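Local coordinates for molybdopterin adenylyltransferase (Helicobacter pylori, PDB 4XCW), which probably catalyses the transfer of AMP from ATP to molybdopterin, a step in the biosynthesis of the molybdenum cofactor, at residues K111-P114 against T115-L118; K139-R142 against E143-A147; I48-E52 against R53-E57; P150-P153 against Y154-L158. All coordinates share one frame; numbering follows the deposited sequence.

Overall arrangement
The four local contacts illustrate how short-range turns and helix bonds build a larger alpha/beta fold. Interactions 1 and 2 have centres about 14 Å apart and touch where Tyr-112 OH lies 3.3 Å from Glu-143 OE2. Interaction 2 and interaction 4 sit on consecutive helices, 138-148 and 152-158, with centres about 17 Å apart. Interaction 3, at the edge of the sheet, lies across the chain's centre from both, with its centre about 23 Å from that of interaction 2 and about 27 Å from that of interaction 4. Interactions 1 and 4 have centres about 26 Å apart within one chain, yet they meet between subunits of the trimer: residues 114-118 of one copy pack on residues 151-155 of another.

Interaction 1: K111-P114 against T115-L118; sequences KYVP and TAIL
Val-113 and Ala-116 close a tight 3-10 turn in the loop between helix 99-110 and strand 123-126. The side chain of Val-113 points toward the segment that follows, and its CG2 comes alongside the methyl of Ala-116, 4.1 Å from CB. With CG1 beside the backbone N (chi1 -67°), CG2 takes the place between the backbone N and the carbonyl carbon, which brings it over the start of the turn. Thr-115 approaches the same valine at a slant: its OG1 stands 3.9 Å from Val-113 CB. That hydroxyl owes its place to a chi1 of 45°, which leaves CG2 of the threonine beside its own backbone N.

Pro-114 stands between these residues, its CB bond directed away from residues 115-118, although CB still touches Thr-115 N. Having no N-H to satisfy, it fits readily into the start of a 3-10 turn, and its carbonyl oxygen is flanked by Ile-117, whose CG1 lies 3.8 Å from Pro-114 O. Farther on, Leu-118 N bonds to Thr-115 O at 3.0 Å and carries the 3-10 winding on.

Ala-116 and Ile-117 also rest on Leu-110 at the end of helix 99-110. From the second subunit, Phe-174 packs on Val-113 and Thr-115, while Ala-151 and Cys-155 of that subunit meet Ile-117 and Leu-118, so the turn forms part of a subunit interface. The bond that shuts it runs 3.1 Å from Ala-116 N to Val-113 O, and the donor stands well above the carbonyl plane, 58° out of it.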
ATOM      1  N   LYS B 111     -15.764   2.551  -5.017  1.00 44.59           N
ATOM      2  CA  LYS B 111     -17.171   2.861  -4.787  1.00 50.32           C
ATOM      3  C   LYS B 111     -18.017   2.389  -5.965  1.00 50.59           C
ATOM      4  O   LYS B 111     -19.160   1.962  -5.791  1.00 54.11           O
ATOM      5  CB  LYS B 111     -17.375   4.364  -4.562  1.00 55.82           C
ATOM      6  CG  LYS B 111     -16.736   4.905  -3.292  1.00 61.97           C
ATOM      7  CD  LYS B 111     -16.899   6.420  -3.184  1.00 67.48           C
ATOM      8  CE  LYS B 111     -16.172   6.972  -1.965  1.00 67.94           C
ATOM      9  NZ  LYS B 111     -16.125   8.461  -1.950  1.00 68.77           N
ATOM     10  N   TYR B 112     -17.444   2.459  -7.164  1.00 51.61           N
ATOM     11  CA  TYR B 112     -18.172   2.141  -8.389  1.00 55.85           C
ATOM     12  C   TYR B 112     -17.925   0.714  -8.894  1.00 51.48           C
ATOM     13  O   TYR B 112     -18.871  -0.041  -9.125  1.00 49.67           O
ATOM     14  CB  TYR B 112     -17.806   3.137  -9.495  1.00 61.23           C
ATOM     15  CG  TYR B 112     -17.942   4.593  -9.096  1.00 71.39           C
ATOM     16  CD1 TYR B 112     -19.157   5.256  -9.223  1.00 79.46           C
ATOM     17  CD2 TYR B 112     -16.856   5.303  -8.597  1.00 71.14           C
ATOM     18  CE1 TYR B 112     -19.288   6.587  -8.864  1.00 82.30           C
ATOM     19  CE2 TYR B 112     -16.976   6.635  -8.235  1.00 75.32           C
ATOM     20  CZ  TYR B 112     -18.196   7.272  -8.371  1.00 80.70           C
ATOM     21  OH  TYR B 112     -18.328   8.596  -8.013  1.00 82.76           O
ATOM     22  N   VAL B 113     -16.658   0.354  -9.079  1.00 45.07           N
ATOM     23  CA  VAL B 113     -16.317  -0.940  -9.667  1.00 45.17           C
ATOM     24  C   VAL B 113     -15.409  -1.787  -8.770  1.00 39.07           C
ATOM     25  O   VAL B 113     -14.425  -1.292  -8.222  1.00 35.52           O
ATOM     26  CB  VAL B 113     -15.635  -0.763 -11.050  1.00 52.89           C
ATOM     27  CG1 VAL B 113     -16.621  -0.190 -12.057  1.00 55.48           C
ATOM     28  CG2 VAL B 113     -14.411   0.128 -10.944  1.00 48.24           C
ATOM     29  N   PRO B 114     -15.746  -3.079  -8.615  1.00 39.33           N
ATOM     30  CA  PRO B 114     -14.930  -4.010  -7.825  1.00 35.85           C
ATOM     31  C   PRO B 114     -13.516  -4.146  -8.371  1.00 34.30           C
ATOM     32  O   PRO B 114     -12.561  -4.292  -7.605  1.00 32.74           O
ATOM     33  CB  PRO B 114     -15.690  -5.336  -7.943  1.00 38.87           C
ATOM     34  CG  PRO B 114     -17.086  -4.949  -8.283  1.00 44.67           C
ATOM     35  CD  PRO B 114     -16.981  -3.708  -9.112  1.00 43.15           C
ATOM     36  N   THR B 115     -13.383  -4.060  -9.689  1.00 32.21           N
ATOM     37  CA  THR B 115     -12.086  -4.206 -10.342  1.00 29.42           C
ATOM     38  C   THR B 115     -11.164  -3.010 -10.129  1.00 30.12           C
ATOM     39  O   THR B 115     -10.045  -2.970 -10.653  1.00 27.73           O
ATOM     40  CB  THR B 115     -12.272  -4.453 -11.851  1.00 34.47           C
ATOM     41  OG1 THR B 115     -13.251  -3.544 -12.370  1.00 34.96           O
ATOM     42  CG2 THR B 115     -12.757  -5.868 -12.084  1.00 34.48           C
ATOM     43  N   ALA B 116     -11.618  -2.044  -9.338  1.00 29.02           N
ATOM     44  CA  ALA B 116     -10.770  -0.926  -8.950  1.00 28.66           C
ATOM     45  C   ALA B 116      -9.469  -1.403  -8.295  1.00 23.91           C
ATOM     46  O   ALA B 116      -8.457  -0.721  -8.379  1.00 24.74           O
ATOM     47  CB  ALA B 116     -11.515   0.006  -8.008  1.00 30.57           C
ATOM     48  N   ILE B 117      -9.488  -2.578  -7.661  1.00 25.86           N
ATOM     49  CA  ILE B 117      -8.305  -3.020  -6.914  1.00 24.04           C
ATOM     50  C   ILE B 117      -7.210  -3.544  -7.836  1.00 26.19           C
ATOM     51  O   ILE B 117      -6.109  -3.865  -7.384  1.00 27.18           O
ATOM     52  CB  ILE B 117      -8.639  -4.105  -5.871  1.00 25.73           C
ATOM     53  CG1 ILE B 117      -9.103  -5.395  -6.543  1.00 27.75           C
ATOM     54  CG2 ILE B 117      -9.663  -3.594  -4.870  1.00 29.35           C
ATOM     55  CD1 ILE B 117      -9.313  -6.540  -5.579  1.00 30.33           C
ATOM     56  N   LEU B 118      -7.511  -3.608  -9.131  1.00 20.59           N
ATOM     57  CA  LEU B 118      -6.520  -3.994 -10.138  1.00 21.40           C
ATOM     58  C   LEU B 118      -5.607  -2.849 -10.552  1.00 23.57           C
ATOM     59  O   LEU B 118      -4.596  -3.065 -11.234  1.00 25.88           O
ATOM     60  CB  LEU B 118      -7.216  -4.536 -11.385  1.00 21.56           C
ATOM     61  CG  LEU B 118      -8.113  -5.749 -11.205  1.00 22.71           C
ATOM     62  CD1 LEU B 118      -8.565  -6.283 -12.572  1.00 20.61           C
ATOM     63  CD2 LEU B 118      -7.434  -6.836 -10.360  1.00 23.34           C
TER

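Interaction 2: K139-R142 against E143-A147; sequences KSIR and ECLEA
Lys-139 and Glu-143, one helical turn apart, join in a salt bridge of 2.8 Å between Lys-139 NZ and Glu-143 OE2. The ammonium comes to the syn side of OE2 but 29° out of the carboxylate plane. Lys-139 starts with CG anti to its backbone N (chi1 180°), runs straight out to CE and turns only at its last torsion, which swings NZ onto the acid. On another side of the helix, Ile-141 and Leu-145 lie side by side and point the same way, their branches meeting with Ile-141 CG2 3.8 Å from Leu-145 CD1.

Regular i to i+4 bonding of the alpha helix sets this spacing. Glu-143 N reaches Lys-139 O at 3.2 Å, and the same pattern links Cys-144 N to Ser-140 O, Leu-145 N to Ile-141 O and Glu-146 N to Arg-142 O, each at 2.9 Å. The guanidinium of Arg-142 forms a salt bridge with Glu-32 of helix 25-37.

Helix 138-148 packs on three neighbours: Arg-142 and Leu-145 rest on Val-33 of helix 25-37, Cys-144 on Met-105 of helix 99-110, and Cys-144 and Leu-145 on Leu-134 of strand 129-134.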
ATOM      1  N   LYS B 139     -14.717  10.398 -17.449  1.00 37.21           N
ATOM      2  CA  LYS B 139     -15.537  10.366 -16.239  1.00 39.56           C
ATOM      3  C   LYS B 139     -14.717   9.909 -15.036  1.00 39.27           C
ATOM      4  O   LYS B 139     -14.802  10.502 -13.957  1.00 38.61           O
ATOM      5  CB  LYS B 139     -16.750   9.451 -16.431  1.00 44.14           C
ATOM      6  CG  LYS B 139     -17.663   9.357 -15.211  1.00 46.56           C
ATOM      7  CD  LYS B 139     -18.958   8.624 -15.542  1.00 56.82           C
ATOM      8  CE  LYS B 139     -19.850   8.477 -14.318  1.00 59.79           C
ATOM      9  NZ  LYS B 139     -19.249   7.592 -13.282  1.00 57.53           N
ATOM     10  N   SER B 140     -13.914   8.864 -15.228  1.00 37.78           N
ATOM     11  CA  SER B 140     -13.026   8.374 -14.170  1.00 33.30           C
ATOM     12  C   SER B 140     -11.970   9.407 -13.777  1.00 34.81           C
ATOM     13  O   SER B 140     -11.628   9.554 -12.595  1.00 29.73           O
ATOM     14  CB  SER B 140     -12.337   7.079 -14.609  1.00 34.86           C
ATOM     15  OG  SER B 140     -13.290   6.076 -14.919  1.00 47.01           O
ATOM     16  N   ILE B 141     -11.438  10.111 -14.772  1.00 31.59           N
ATOM     17  CA  ILE B 141     -10.456  11.156 -14.517  1.00 30.31           C
ATOM     18  C   ILE B 141     -11.049  12.253 -13.633  1.00 29.56           C
ATOM     19  O   ILE B 141     -10.414  12.697 -12.676  1.00 31.68           O
ATOM     20  CB  ILE B 141      -9.929  11.761 -15.836  1.00 30.26           C
ATOM     21  CG1 ILE B 141      -8.978  10.771 -16.517  1.00 31.77           C
ATOM     22  CG2 ILE B 141      -9.218  13.095 -15.573  1.00 27.93           C
ATOM     23  CD1 ILE B 141      -8.680  11.083 -17.980  1.00 32.00           C
ATOM     24  N   ARG B 142     -12.281  12.663 -13.928  1.00 33.30           N
ATOM     25  CA  ARG B 142     -12.916  13.725 -13.149  1.00 31.64           C
ATOM     26  C   ARG B 142     -13.105  13.322 -11.692  1.00 32.41           C
ATOM     27  O   ARG B 142     -12.765  14.081 -10.783  1.00 34.15           O
ATOM     28  CB  ARG B 142     -14.260  14.116 -13.760  1.00 35.27           C
ATOM     29  CG  ARG B 142     -14.121  14.934 -15.024  1.00 44.57           C
ATOM     30  CD  ARG B 142     -15.443  15.540 -15.453  1.00 54.30           C
ATOM     31  NE  ARG B 142     -15.241  16.546 -16.489  1.00 63.22           N
ATOM     32  CZ  ARG B 142     -15.240  16.285 -17.791  1.00 71.06           C
ATOM     33  NH1 ARG B 142     -15.444  15.046 -18.220  1.00 73.33           N
ATOM     34  NH2 ARG B 142     -15.041  17.264 -18.664  1.00 74.48           N
ATOM     35  N   GLU B 143     -13.640  12.123 -11.477  1.00 33.51           N
ATOM     36  CA  GLU B 143     -13.864  11.614 -10.128  1.00 31.83           C
ATOM     37  C   GLU B 143     -12.554  11.482  -9.366  1.00 31.46           C
ATOM     38  O   GLU B 143     -12.484  11.787  -8.177  1.00 34.28           O
ATOM     39  CB  GLU B 143     -14.591  10.271 -10.180  1.00 32.27           C
ATOM     40  CG  GLU B 143     -16.007  10.381 -10.719  1.00 39.55           C
ATOM     41  CD  GLU B 143     -16.534   9.073 -11.266  1.00 43.76           C
ATOM     42  OE1 GLU B 143     -15.722   8.222 -11.684  1.00 46.72           O
ATOM     43  OE2 GLU B 143     -17.765   8.896 -11.281  1.00 48.28           O
ATOM     44  N   CYS B 144     -11.516  11.029 -10.059  1.00 31.26           N
ATOM     45  CA  CYS B 144     -10.204  10.870  -9.453  1.00 26.00           C
ATOM     46  C   CYS B 144      -9.610  12.212  -9.025  1.00 28.46           C
ATOM     47  O   CYS B 144      -9.163  12.365  -7.888  1.00 28.95           O
ATOM     48  CB  CYS B 144      -9.268  10.157 -10.426  1.00 26.28           C
ATOM     49  SG  CYS B 144      -7.608   9.878  -9.798  1.00 29.75           S
ATOM     50  N   LEU B 145      -9.625  13.188  -9.929  1.00 27.00           N
ATOM     51  CA  LEU B 145      -9.062  14.503  -9.631  1.00 27.93           C
ATOM     52  C   LEU B 145      -9.854  15.195  -8.522  1.00 28.87           C
ATOM     53  O   LEU B 145      -9.280  15.859  -7.661  1.00 29.79           O
ATOM     54  CB  LEU B 145      -9.029  15.372 -10.892  1.00 26.09           C
ATOM     55  CG  LEU B 145      -7.871  15.076 -11.847  1.00 30.23           C
ATOM     56  CD1 LEU B 145      -8.048  15.805 -13.167  1.00 30.44           C
ATOM     57  CD2 LEU B 145      -6.539  15.439 -11.196  1.00 29.62           C
ATOM     58  N   GLU B 146     -11.174  15.032  -8.534  1.00 31.16           N
ATOM     59  CA  GLU B 146     -12.001  15.622  -7.485  1.00 29.37           C
ATOM     60  C   GLU B 146     -11.588  15.084  -6.115  1.00 30.59           C
ATOM     61  O   GLU B 146     -11.580  15.814  -5.121  1.00 30.73           O
ATOM     62  CB  GLU B 146     -13.486  15.347  -7.745  1.00 34.94           C
ATOM     63  CG  GLU B 146     -14.411  15.977  -6.713  1.00 42.95           C
ATOM     64  CD  GLU B 146     -15.873  15.887  -7.101  1.00 55.68           C
ATOM     65  OE1 GLU B 146     -16.163  15.485  -8.248  1.00 59.34           O
ATOM     66  OE2 GLU B 146     -16.734  16.213  -6.257  1.00 60.95           O
ATOM     67  N   ALA B 147     -11.210  13.812  -6.080  1.00 28.18           N
ATOM     68  CA  ALA B 147     -10.840  13.162  -4.834  1.00 29.46           C
ATOM     69  C   ALA B 147      -9.456  13.569  -4.341  1.00 30.04           C
ATOM     70  O   ALA B 147      -9.267  13.778  -3.143  1.00 29.90           O
ATOM     71  CB  ALA B 147     -10.901  11.655  -4.994  1.00 28.39           C
TER

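Interaction 3: I48-E52 against R53-E57; sequences IVADE and RDLIE
Glu-52 O accepts the N-H of Ile-56 at 3.1 Å, in a bond with an N-H...O angle of 161° and a C=O...N angle of 166°, so the amide arrives nearly head-on. Glu-52 occupies the N-cap position of helix 53-66, and this is the opening i to i+4 bond of that helix. CG1 of Ile-56 folds back beside the same oxygen, 3.4 Å from Glu-52 O.

Ahead of the cap, an inverse gamma turn centred on Asp-51 bends the chain, marked by a weak 2.7 Å bond from Glu-52 N to Ala-50 O. Strand 42-49 thereby passes into the helix of a beta-alpha-beta crossover, which leads over strand 6-13 to the parallel strand 71-75.

Before the bend, Val-49 points toward the helix. Its CG1, anti to the backbone N (chi1 173°), enters between two helix side chains, 3.7 Å from Leu-55 CB and 3.8 Å from Ile-56 CG1. The end of Leu-55 reaches the cap residue, with CD1 4.1 Å from Glu-52 CB. Ile-56 continues inward onto Leu-11 and Ala-13 of strand 6-13, while the carboxylate of Glu-52 leads away from the helix to a salt bridge with Arg-83.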
ATOM      1  N   ILE B  48       1.922  12.670 -26.240  1.00 39.00           N
ATOM      2  CA  ILE B  48       1.482  11.295 -26.406  1.00 43.19           C
ATOM      3  C   ILE B  48       2.716  10.421 -26.551  1.00 41.78           C
ATOM      4  O   ILE B  48       3.552  10.662 -27.418  1.00 45.80           O
ATOM      5  CB  ILE B  48       0.574  11.118 -27.639  1.00 48.73           C
ATOM      6  CG1 ILE B  48      -0.557  12.144 -27.621  1.00 53.41           C
ATOM      7  CG2 ILE B  48       0.017   9.699 -27.696  1.00 48.58           C
ATOM      8  CD1 ILE B  48      -1.543  11.989 -28.769  1.00 58.84           C
ATOM      9  N   VAL B  49       2.832   9.413 -25.699  1.00 36.87           N
ATOM     10  CA  VAL B  49       4.010   8.555 -25.693  1.00 39.17           C
ATOM     11  C   VAL B  49       3.614   7.080 -25.769  1.00 41.14           C
ATOM     12  O   VAL B  49       2.652   6.655 -25.129  1.00 38.66           O
ATOM     13  CB  VAL B  49       4.867   8.823 -24.433  1.00 41.09           C
ATOM     14  CG1 VAL B  49       6.009   7.827 -24.315  1.00 43.92           C
ATOM     15  CG2 VAL B  49       5.412  10.235 -24.483  1.00 43.61           C
ATOM     16  N   ALA B  50       4.346   6.312 -26.572  1.00 39.37           N
ATOM     17  CA  ALA B  50       4.095   4.878 -26.704  1.00 41.61           C
ATOM     18  C   ALA B  50       4.283   4.147 -25.373  1.00 45.82           C
ATOM     19  O   ALA B  50       4.958   4.641 -24.470  1.00 42.88           O
ATOM     20  CB  ALA B  50       5.003   4.282 -27.768  1.00 39.87           C
ATOM     21  N   ASP B  51       3.679   2.968 -25.257  1.00 46.81           N
ATOM     22  CA  ASP B  51       3.791   2.166 -24.039  1.00 45.67           C
ATOM     23  C   ASP B  51       5.167   1.523 -23.914  1.00 41.93           C
ATOM     24  O   ASP B  51       5.275   0.306 -23.749  1.00 42.77           O
ATOM     25  CB  ASP B  51       2.718   1.074 -24.009  1.00 50.40           C
ATOM     26  CG  ASP B  51       1.365   1.598 -23.593  1.00 51.81           C
ATOM     27  OD1 ASP B  51       1.295   2.345 -22.593  1.00 49.05           O
ATOM     28  OD2 ASP B  51       0.367   1.255 -24.259  1.00 52.47           O
ATOM     29  N   GLU B  52       6.213   2.338 -24.016  1.00 40.30           N
ATOM     30  CA  GLU B  52       7.582   1.867 -23.841  1.00 39.12           C
ATOM     31  C   GLU B  52       8.151   2.539 -22.608  1.00 33.47           C
ATOM     32  O   GLU B  52       8.112   3.765 -22.494  1.00 33.18           O
ATOM     33  CB  GLU B  52       8.446   2.173 -25.070  1.00 40.44           C
ATOM     34  CG  GLU B  52       7.860   1.713 -26.389  1.00 43.19           C
ATOM     35  CD  GLU B  52       7.889   0.205 -26.553  1.00 47.44           C
ATOM     36  OE1 GLU B  52       8.640  -0.462 -25.813  1.00 46.40           O
ATOM     37  OE2 GLU B  52       7.160  -0.312 -27.426  1.00 52.07           O
ATOM     38  N   ARG B  53       8.668   1.741 -21.679  1.00 38.58           N
ATOM     39  CA  ARG B  53       9.067   2.265 -20.375  1.00 38.37           C
ATOM     40  C   ARG B  53      10.066   3.415 -20.470  1.00 34.94           C
ATOM     41  O   ARG B  53       9.864   4.463 -19.852  1.00 35.13           O
ATOM     42  CB  ARG B  53       9.653   1.154 -19.498  1.00 44.00           C
ATOM     43  CG  ARG B  53       9.917   1.604 -18.062  1.00 51.10           C
ATOM     44  CD  ARG B  53      10.588   0.517 -17.241  1.00 58.62           C
ATOM     45  NE  ARG B  53      11.822   0.049 -17.864  1.00 67.97           N
ATOM     46  CZ  ARG B  53      13.032   0.519 -17.582  1.00 73.29           C
ATOM     47  NH1 ARG B  53      13.183   1.477 -16.677  1.00 75.56           N
ATOM     48  NH2 ARG B  53      14.096   0.030 -18.205  1.00 75.98           N
ATOM     49  N   ASP B  54      11.138   3.236 -21.236  1.00 32.18           N
ATOM     50  CA  ASP B  54      12.170   4.269 -21.267  1.00 35.35           C
ATOM     51  C   ASP B  54      11.637   5.573 -21.864  1.00 33.74           C
ATOM     52  O   ASP B  54      12.018   6.663 -21.432  1.00 31.02           O
ATOM     53  CB  ASP B  54      13.403   3.802 -22.040  1.00 41.50           C
ATOM     54  CG  ASP B  54      14.587   4.733 -21.848  1.00 49.56           C
ATOM     55  OD1 ASP B  54      14.892   5.078 -20.681  1.00 49.80           O
ATOM     56  OD2 ASP B  54      15.195   5.139 -22.860  1.00 51.04           O
ATOM     57  N   LEU B  55      10.744   5.462 -22.842  1.00 33.35           N
ATOM     58  CA  LEU B  55      10.155   6.646 -23.455  1.00 31.61           C
ATOM     59  C   LEU B  55       9.279   7.404 -22.467  1.00 30.28           C
ATOM     60  O   LEU B  55       9.288   8.635 -22.424  1.00 30.54           O
ATOM     61  CB  LEU B  55       9.341   6.263 -24.693  1.00 34.29           C
ATOM     62  CG  LEU B  55      10.147   5.984 -25.959  1.00 37.96           C
ATOM     63  CD1 LEU B  55       9.223   5.679 -27.129  1.00 40.38           C
ATOM     64  CD2 LEU B  55      11.055   7.163 -26.270  1.00 37.28           C
ATOM     65  N   ILE B  56       8.516   6.674 -21.665  1.00 28.26           N
ATOM     66  CA  ILE B  56       7.689   7.324 -20.655  1.00 24.88           C
ATOM     67  C   ILE B  56       8.558   7.977 -19.577  1.00 24.41           C
ATOM     68  O   ILE B  56       8.281   9.093 -19.139  1.00 26.81           O
ATOM     69  CB  ILE B  56       6.711   6.332 -20.022  1.00 24.72           C
ATOM     70  CG1 ILE B  56       5.766   5.796 -21.101  1.00 30.12           C
ATOM     71  CG2 ILE B  56       5.931   6.993 -18.885  1.00 25.43           C
ATOM     72  CD1 ILE B  56       4.510   5.155 -20.561  1.00 38.10           C
ATOM     73  N   GLU B  57       9.624   7.294 -19.170  1.00 27.55           N
ATOM     74  CA  GLU B  57      10.548   7.871 -18.192  1.00 27.29           C
ATOM     75  C   GLU B  57      11.140   9.168 -18.723  1.00 27.08           C
ATOM     76  O   GLU B  57      11.150  10.183 -18.037  1.00 29.34           O
ATOM     77  CB  GLU B  57      11.672   6.894 -17.853  1.00 32.41           C
ATOM     78  CG  GLU B  57      11.216   5.642 -17.126  1.00 32.76           C
ATOM     79  CD  GLU B  57      12.366   4.720 -16.786  1.00 40.83           C
ATOM     80  OE1 GLU B  57      13.531   5.172 -16.846  1.00 40.73           O
ATOM     81  OE2 GLU B  57      12.101   3.544 -16.454  1.00 43.88           O
TER

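Interaction 4: P150-P153 against Y154-L158; sequences PAIP and YCVDL
Pro-150 O and Tyr-154 N are joined through one water, which donates to the carbonyl at 2.8 Å from Pro-150 O and accepts from the amide at 3.0 Å from Tyr-154 N. The water thus stands in for a direct i to i+4 bond where the chain leaves a 3-10 turn. At Ala-151 direct bonding begins, with Cys-155 N 3.2 Å from Ala-151 O.

Ile-152 follows, its O taking Val-156 N at 2.8 Å with a C=O...N angle of 169°. Its CB points away from residues 154-158, yet CG2, anti to the backbone N, still comes to 4.1 Å from Val-156 CG2. These residues open helix 152-158, which packs Ile-152 and Cys-155 against strand 129-134 of the mixed sheet. Its other neighbours include the third subunit, whose Pro-114 meets Ala-151 and whose Thr-115 meets Tyr-154.

Pro-153 fits the first turn of the helix, where the absence of an N-H costs no helix bond, and its O receives Asp-157 N at 2.9 Å. The aspartate carboxylate curls back close to that carbonyl, bringing together oxygens that cannot bond to each other, but OD2 is engaged by Arg-175 in a salt bridge. Farther along, Leu-158 CD1 lies 3.6 Å above the ring plane of Tyr-154, displaced from the ring centre.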
ATOM      1  N   PRO B 150      -7.713  18.112  -3.529  1.00 21.90           N
ATOM      2  CA  PRO B 150      -7.619  18.911  -2.298  1.00 27.31           C
ATOM      3  C   PRO B 150      -6.296  18.786  -1.533  1.00 25.98           C
ATOM      4  O   PRO B 150      -6.025  19.628  -0.682  1.00 28.01           O
ATOM      5  CB  PRO B 150      -8.779  18.375  -1.457  1.00 31.24           C
ATOM      6  CG  PRO B 150      -9.807  18.012  -2.477  1.00 31.24           C
ATOM      7  CD  PRO B 150      -9.008  17.404  -3.605  1.00 20.80           C
ATOM      8  N   ALA B 151      -5.480  17.781  -1.847  1.00 27.45           N
ATOM      9  CA  ALA B 151      -4.196  17.605  -1.176  1.00 25.91           C
ATOM     10  C   ALA B 151      -3.033  18.114  -2.022  1.00 21.34           C
ATOM     11  O   ALA B 151      -1.895  18.165  -1.558  1.00 25.98           O
ATOM     12  CB  ALA B 151      -3.979  16.130  -0.818  1.00 27.38           C
ATOM     13  N   ILE B 152      -3.314  18.498  -3.260  1.00 21.14           N
ATOM     14  CA  ILE B 152      -2.239  18.792  -4.212  1.00 23.31           C
ATOM     15  C   ILE B 152      -1.542  20.157  -3.991  1.00 22.54           C
ATOM     16  O   ILE B 152      -0.307  20.216  -3.963  1.00 24.27           O
ATOM     17  CB  ILE B 152      -2.766  18.688  -5.666  1.00 25.66           C
ATOM     18  CG1 ILE B 152      -3.022  17.220  -6.010  1.00 21.02           C
ATOM     19  CG2 ILE B 152      -1.775  19.270  -6.660  1.00 20.87           C
ATOM     20  CD1 ILE B 152      -3.491  16.994  -7.433  1.00 22.99           C
ATOM     21  N   PRO B 153      -2.307  21.252  -3.823  1.00 24.04           N
ATOM     22  CA  PRO B 153      -1.594  22.525  -3.627  1.00 23.92           C
ATOM     23  C   PRO B 153      -0.624  22.530  -2.438  1.00 24.36           C
ATOM     24  O   PRO B 153       0.478  23.066  -2.549  1.00 25.82           O
ATOM     25  CB  PRO B 153      -2.732  23.519  -3.388  1.00 24.02           C
ATOM     26  CG  PRO B 153      -3.886  22.938  -4.123  1.00 27.58           C
ATOM     27  CD  PRO B 153      -3.766  21.459  -3.898  1.00 25.61           C
ATOM     28  N   TYR B 154      -1.027  21.940  -1.317  1.00 25.01           N
ATOM     29  CA  TYR B 154      -0.145  21.875  -0.162  1.00 24.49           C
ATOM     30  C   TYR B 154       1.058  20.997  -0.472  1.00 24.08           C
ATOM     31  O   TYR B 154       2.176  21.317  -0.083  1.00 25.93           O
ATOM     32  CB  TYR B 154      -0.880  21.345   1.060  1.00 23.42           C
ATOM     33  CG  TYR B 154      -0.068  21.355   2.337  1.00 25.43           C
ATOM     34  CD1 TYR B 154       0.571  22.509   2.769  1.00 29.76           C
ATOM     35  CD2 TYR B 154       0.030  20.215   3.127  1.00 27.84           C
ATOM     36  CE1 TYR B 154       1.293  22.525   3.944  1.00 33.06           C
ATOM     37  CE2 TYR B 154       0.748  20.222   4.298  1.00 33.68           C
ATOM     38  CZ  TYR B 154       1.380  21.377   4.701  1.00 33.19           C
ATOM     39  OH  TYR B 154       2.097  21.382   5.866  1.00 36.16           O
ATOM     40  N   CYS B 155       0.824  19.887  -1.173  1.00 23.38           N
ATOM     41  CA  CYS B 155       1.932  19.008  -1.554  1.00 24.01           C
ATOM     42  C   CYS B 155       2.947  19.755  -2.409  1.00 27.60           C
ATOM     43  O   CYS B 155       4.156  19.628  -2.214  1.00 26.56           O
ATOM     44  CB  CYS B 155       1.433  17.781  -2.323  1.00 21.37           C
ATOM     45  SG  CYS B 155       2.726  16.518  -2.587  1.00 25.02           S
ATOM     46  N   VAL B 156       2.448  20.529  -3.366  1.00 24.68           N
ATOM     47  CA  VAL B 156       3.317  21.286  -4.261  1.00 24.82           C
ATOM     48  C   VAL B 156       4.065  22.372  -3.464  1.00 25.49           C
ATOM     49  O   VAL B 156       5.244  22.631  -3.723  1.00 23.48           O
ATOM     50  CB  VAL B 156       2.510  21.889  -5.439  1.00 26.90           C
ATOM     51  CG1 VAL B 156       3.349  22.886  -6.247  1.00 23.36           C
ATOM     52  CG2 VAL B 156       2.002  20.771  -6.341  1.00 23.60           C
ATOM     53  N   ASP B 157       3.401  22.969  -2.472  1.00 24.52           N
ATOM     54  CA  ASP B 157       4.075  23.908  -1.559  1.00 25.39           C
ATOM     55  C   ASP B 157       5.262  23.252  -0.856  1.00 28.33           C
ATOM     56  O   ASP B 157       6.354  23.822  -0.792  1.00 26.12           O
ATOM     57  CB  ASP B 157       3.137  24.440  -0.471  1.00 26.71           C
ATOM     58  CG  ASP B 157       2.014  25.294  -1.010  1.00 30.97           C
ATOM     59  OD1 ASP B 157       2.071  25.712  -2.185  1.00 32.51           O
ATOM     60  OD2 ASP B 157       1.070  25.551  -0.229  1.00 30.69           O
ATOM     61  N   LEU B 158       5.033  22.060  -0.309  1.00 24.81           N
ATOM     62  CA  LEU B 158       6.040  21.389   0.507  1.00 26.19           C
ATOM     63  C   LEU B 158       7.276  20.968  -0.277  1.00 25.71           C
ATOM     64  O   LEU B 158       8.361  20.887   0.290  1.00 28.09           O
ATOM     65  CB  LEU B 158       5.444  20.157   1.190  1.00 28.55           C
ATOM     66  CG  LEU B 158       4.386  20.414   2.261  1.00 27.41           C
ATOM     67  CD1 LEU B 158       3.797  19.100   2.764  1.00 25.80           C
ATOM     68  CD2 LEU B 158       4.988  21.209   3.403  1.00 25.87           C
TER
HETATM   69  O   HOH W   1      -3.777  21.309  -0.437  1.00 28.53           O